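Local coordinates for protein dihydropteroate synthase (PDB 6UCZ) that probably catalyses the folate-pathway condensation of 6-hydroxymethyl-dihydropterin diphosphate with p-aminobenzoate to give dihydropteroate, and binds pterin-6-yl-methyl-monophosphate in its pterin pocket, at residues 176-181 with 224-229; 204-209 with 218-223. All blocks are in the same frame, centred on the assembly; numbering follows the deposited sequence.

Overall arrangement
After the first five strands and their helices, the chain enters helix 174-194, near whose start interaction 1 has its first segment, and then strand 202-205, the sixth strand of the parallel barrel. The loop at this strand's end and helix 214-222 make interaction 2, closing a short loop with eight residues between its segments. Helix 224-228 follows and returns to helix 174-194 in interaction 1, closing a longer loop that encloses the shorter one; the two nest and do not cross. The centres of interaction 1 and interaction 2 lie about 8 Å apart. Leu178 and Ile181 pack on Ile220, and Leu227 packs on Pro206, joining the outer helical layer to the pterin-binding end of the strand.

Interaction 1: residues 176-181 with 224-229; sequences QLLNEI and IGKLKK
Leu178 and Lys226 meet through carbon: CD2 of Leu178 lies 3.8 Å from CD of Lys226 and 4.1 Å from its CB, so the leucine methyl rests against the aliphatic part of the lysine. The lysine runs on past this methyl to Asn179, where NZ of Lys226 gives a hydrogen bond of 2.9 Å to OD1 of Asn179. The ammonium lies in the carbonyl plane, on a lone pair, at a C=O...N angle of 144°. What carries NZ so far is a fully extended chain: CG stands anti to the backbone N (chi1 -173°) and every later torsion is also near 180°. Asn179 starts out from its helix facing away from 224-229, but its amide end turns back to receive the lysine. The bond thus lies on the solvent-exposed side, with Leu178 buried beneath it.

Helix 174-194 and helix 224-228 belong to the helical layer outside the TIM barrel, and the side chain of Leu178 is about 14 Å from the bound ligand, so this is peripheral helix packing and not pocket lining. The two are joined here by the Leu178-Lys226 packing and the Lys226-Asn179 hydrogen bond, with their nearest CA atoms, those of Leu178 and Leu227, 8.2 Å apart. Leu227 also reaches Ile182 and Leu185 farther along helix 174-194, and Leu178 and Ile181 lean on Ile220 of helix 214-222.

Interaction 2: residues 204-209 with 218-223; sequences LDPGLG and WYIAKN. With PMM (pterin-6-yl-methyl-monophosphate), chain C.
The loop after strand 202-205 belongs to the pterin pocket of this dihydropteroate synthase, at the C-terminal end of a parallel strand in the TIM-barrel fold of the family, and it is backed by helix 214-222. Pro206 and Leu208 of the loop both meet Ile220 of the helix. CG2 of Ile220 does the touching, 3.7 Å from CB of Pro206 and 3.8 Å from CD2 of Leu208. That methyl stands anti to the backbone N of Ile220 (CG1 has chi1 -63°), which sends it toward the loop while CG1 leads CD1 to Leu178 of helix 174-194. Leu208 leaves the backbone neither toward nor away from the helix, and its methyls come nearer at the end, where CD1 comes only loosely to CB of Ala221, 4.5 Å away. The contact is wholly apolar and buried. Beyond it, Lys241, a pocket residue, donates to the carbonyl O of Leu208 and also binds the ligand, and Lys212 donates to the carbonyl O of Gly207, so polar contacts fasten the loop as well.

On the strand side Asp205 faces the pterin. Its OD2 takes two hydrogen bonds, from N3 of the ligand at 2.7 Å and from N2 at 2.9 Å, a fork that grips the pyrimidine edge; Asn133 and Arg274 also bind the ligand. The carboxylate is fixed from its other oxygen by an Asx turn. Here OD1 of Asp205 accepts from the backbone N of Gly207 at 2.8 Å, almost straight at 167°, the N lying on the anti side and 27° out of the carboxylate plane.

Interaction 1: residues 176-181 with 224-229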
# COMPACT_ATOMS: atom_id res chain seq x y z
N GLN A 176 16.65 14.89 5.53
CA GLN A 176 15.74 15.90 5.01
C GLN A 176 14.63 15.27 4.17
O GLN A 176 13.49 15.75 4.21
CB GLN A 176 16.51 16.94 4.19
CG GLN A 176 15.62 18.02 3.57
CD GLN A 176 16.34 18.82 2.49
OE1 GLN A 176 17.57 18.86 2.44
NE2 GLN A 176 15.57 19.44 1.60
N LEU A 177 14.93 14.19 3.44
CA LEU A 177 13.87 13.48 2.73
C LEU A 177 12.80 12.96 3.68
O LEU A 177 11.60 13.07 3.40
CB LEU A 177 14.45 12.32 1.91
CG LEU A 177 13.39 11.36 1.35
CD1 LEU A 177 12.51 12.04 0.28
CD2 LEU A 177 14.05 10.14 0.75
N LEU A 178 13.21 12.37 4.81
CA LEU A 178 12.23 11.84 5.75
C LEU A 178 11.39 12.96 6.34
O LEU A 178 10.18 12.80 6.52
CB LEU A 178 12.95 11.07 6.86
CG LEU A 178 12.07 10.30 7.86
CD1 LEU A 178 10.97 9.54 7.16
CD2 LEU A 178 12.94 9.33 8.65
N ASN A 179 12.02 14.10 6.65
CA ASN A 179 11.28 15.25 7.14
C ASN A 179 10.28 15.75 6.11
O ASN A 179 9.17 16.17 6.46
CB ASN A 179 12.23 16.38 7.53
CG ASN A 179 13.02 16.06 8.78
OD1 ASN A 179 12.63 15.21 9.58
ND2 ASN A 179 14.15 16.74 8.96
N GLU A 180 10.66 15.75 4.83
CA GLU A 180 9.75 16.19 3.78
C GLU A 180 8.57 15.23 3.63
O GLU A 180 7.43 15.67 3.44
CB GLU A 180 10.49 16.32 2.44
CG GLU A 180 11.43 17.52 2.34
CD GLU A 180 12.07 17.62 0.97
OE1 GLU A 180 11.61 16.89 0.05
OE2 GLU A 180 13.02 18.41 0.80
N ILE A 181 8.84 13.92 3.68
CA ILE A 181 7.75 12.95 3.58
C ILE A 181 6.76 13.16 4.71
O ILE A 181 5.54 13.14 4.49
CB ILE A 181 8.31 11.52 3.60
CG1 ILE A 181 9.07 11.19 2.31
CG2 ILE A 181 7.19 10.48 3.87
CD1 ILE A 181 9.87 9.90 2.40
N ILE A 224 11.87 3.76 9.98
CA ILE A 224 10.41 3.79 9.91
C ILE A 224 9.80 4.15 11.26
O ILE A 224 8.67 4.65 11.32
CB ILE A 224 9.88 2.43 9.39
CG1 ILE A 224 8.44 2.56 8.91
CG2 ILE A 224 9.99 1.34 10.47
CD1 ILE A 224 8.30 3.41 7.65
N GLY A 225 10.53 3.92 12.36
CA GLY A 225 10.05 4.32 13.67
C GLY A 225 9.78 5.81 13.80
O GLY A 225 8.92 6.22 14.58
N LYS A 226 10.55 6.64 13.08
CA LYS A 226 10.30 8.08 13.12
C LYS A 226 8.95 8.43 12.50
O LYS A 226 8.26 9.34 12.97
CB LYS A 226 11.43 8.84 12.43
CG LYS A 226 11.29 10.35 12.60
CD LYS A 226 12.48 11.11 12.03
CE LYS A 226 12.23 12.62 12.05
NZ LYS A 226 13.46 13.39 11.71
N LEU A 227 8.55 7.73 11.43
CA LEU A 227 7.21 7.93 10.91
C LEU A 227 6.16 7.39 11.89
O LEU A 227 5.09 7.98 12.06
CB LEU A 227 7.07 7.25 9.55
CG LEU A 227 5.76 7.47 8.80
CD1 LEU A 227 5.45 8.95 8.59
CD2 LEU A 227 5.80 6.72 7.48
N LYS A 228 6.46 6.25 12.52
CA LYS A 228 5.54 5.66 13.49
C LYS A 228 5.31 6.59 14.69
O LYS A 228 4.22 6.57 15.28
CB LYS A 228 6.09 4.33 13.99
CG LYS A 228 5.98 3.18 13.00
CD LYS A 228 4.62 2.53 13.11
CE LYS A 228 4.35 2.08 14.53
NZ LYS A 228 2.95 1.62 14.65
N LYS A 229 6.31 7.40 15.05
CA LYS A 229 6.20 8.29 16.20
C LYS A 229 5.14 9.36 16.01
O LYS A 229 4.81 10.07 16.97
CB LYS A 229 7.54 8.95 16.51

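Interaction 2: residues 204-209 with 218-223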
# COMPACT_ATOMS: atom_id res chain seq x y z
N LEU A 204 -0.56 5.86 7.20
CA LEU A 204 0.49 6.58 6.48
C LEU A 204 1.48 5.61 5.84
O LEU A 204 1.92 4.65 6.48
CB LEU A 204 1.26 7.52 7.42
CG LEU A 204 0.41 8.53 8.20
CD1 LEU A 204 1.28 9.44 9.06
CD2 LEU A 204 -0.46 9.35 7.25
N ASP A 205 1.86 5.89 4.59
CA ASP A 205 2.78 5.04 3.83
C ASP A 205 3.82 5.93 3.16
O ASP A 205 3.44 6.88 2.43
CB ASP A 205 1.99 4.21 2.80
CG ASP A 205 2.84 3.23 2.02
OD1 ASP A 205 4.04 3.50 1.74
OD2 ASP A 205 2.28 2.18 1.64
N PRO A 206 5.12 5.70 3.38
CA PRO A 206 6.15 6.57 2.79
C PRO A 206 6.37 6.38 1.29
O PRO A 206 7.17 7.12 0.71
CB PRO A 206 7.41 6.20 3.57
CG PRO A 206 7.19 4.74 3.91
CD PRO A 206 5.72 4.65 4.23
N GLY A 207 5.74 5.39 0.67
CA GLY A 207 5.93 5.19 -0.76
C GLY A 207 7.35 4.86 -1.17
O GLY A 207 7.98 5.58 -1.96
N LEU A 208 7.87 3.75 -0.65
CA LEU A 208 9.21 3.30 -1.02
C LEU A 208 9.31 3.15 -2.53
O LEU A 208 8.39 2.66 -3.19
CB LEU A 208 9.56 1.97 -0.33
CG LEU A 208 9.51 1.92 1.20
CD1 LEU A 208 10.15 0.60 1.77
CD2 LEU A 208 10.25 3.12 1.76
N GLY A 209 10.43 3.61 -3.10
CA GLY A 209 10.62 3.54 -4.53
C GLY A 209 9.97 4.65 -5.35
O GLY A 209 10.34 4.82 -6.51
N TRP A 218 16.01 2.42 1.49
CA TRP A 218 16.52 1.69 2.65
C TRP A 218 16.60 2.60 3.87
O TRP A 218 16.29 2.17 4.99
CB TRP A 218 17.90 1.08 2.33
CG TRP A 218 17.77 -0.16 1.52
CD1 TRP A 218 17.96 -0.29 0.17
CD2 TRP A 218 17.37 -1.44 2.00
NE1 TRP A 218 17.69 -1.58 -0.22
CE2 TRP A 218 17.33 -2.31 0.88
CE3 TRP A 218 17.03 -1.94 3.26
CZ2 TRP A 218 16.97 -3.65 1.00
CZ3 TRP A 218 16.67 -3.28 3.37
CH2 TRP A 218 16.64 -4.11 2.25
N TYR A 219 17.05 3.85 3.68
CA TYR A 219 17.12 4.79 4.79
C TYR A 219 15.76 4.96 5.46
O TYR A 219 15.66 4.98 6.69
CB TYR A 219 17.66 6.14 4.31
CG TYR A 219 17.79 7.18 5.40
CD1 TYR A 219 16.72 8.00 5.75
CD2 TYR A 219 18.98 7.33 6.10
CE1 TYR A 219 16.84 8.96 6.76
CE2 TYR A 219 19.11 8.28 7.11
CZ TYR A 219 18.04 9.08 7.44
OH TYR A 219 18.19 10.02 8.44
N ILE A 220 14.70 5.09 4.66
CA ILE A 220 13.36 5.26 5.20
C ILE A 220 12.93 4.02 5.97
O ILE A 220 12.42 4.10 7.10
CB ILE A 220 12.36 5.58 4.07
CG1 ILE A 220 12.71 6.90 3.37
CG2 ILE A 220 10.92 5.56 4.62
CD1 ILE A 220 12.76 8.08 4.30
N ALA A 221 13.09 2.85 5.35
CA ALA A 221 12.75 1.60 6.03
C ALA A 221 13.50 1.49 7.36
O ALA A 221 12.89 1.19 8.40
CB ALA A 221 13.08 0.41 5.13
N LYS A 222 14.81 1.77 7.36
CA LYS A 222 15.58 1.66 8.59
C LYS A 222 15.05 2.59 9.66
O LYS A 222 15.09 2.26 10.85
CB LYS A 222 17.06 1.95 8.32
CG LYS A 222 17.84 2.42 9.54
CD LYS A 222 19.32 2.65 9.25
CE LYS A 222 19.54 3.77 8.24
NZ LYS A 222 20.99 4.12 8.08
N ASN A 223 14.54 3.75 9.26
CA ASN A 223 14.09 4.77 10.21
C ASN A 223 12.57 4.86 10.27
O ASN A 223 12.02 5.92 10.60
CB ASN A 223 14.71 6.12 9.86
CG ASN A 223 16.19 6.19 10.20
OD1 ASN A 223 17.05 6.18 9.31
ND2 ASN A 223 16.48 6.26 11.48
N5 PMM C . 3.37 0.36 -4.27
C6 PMM C . 2.76 0.10 -5.43
C7 PMM C . 1.39 0.24 -5.56
N8 PMM C . 0.58 0.63 -4.58
N1 PMM C . 0.35 1.27 -2.40
C2 PMM C . 0.90 1.55 -1.22
N2 PMM C . 0.12 1.96 -0.21
N3 PMM C . 2.24 1.45 -0.98
C4 PMM C . 3.19 1.08 -1.90
O4 PMM C . 4.38 1.04 -1.62
C4A PMM C . 2.62 0.76 -3.23
C8A PMM C . 1.20 0.88 -3.42
C9 PMM C . 3.67 -0.27 -6.58
O10 PMM C . 4.19 -1.60 -6.36
PA PMM C . 3.71 -2.88 -7.23
O1P PMM C . 4.68 -4.00 -6.81
O2P PMM C . 4.00 -2.57 -8.69
O3P PMM C . 2.28 -3.18 -6.96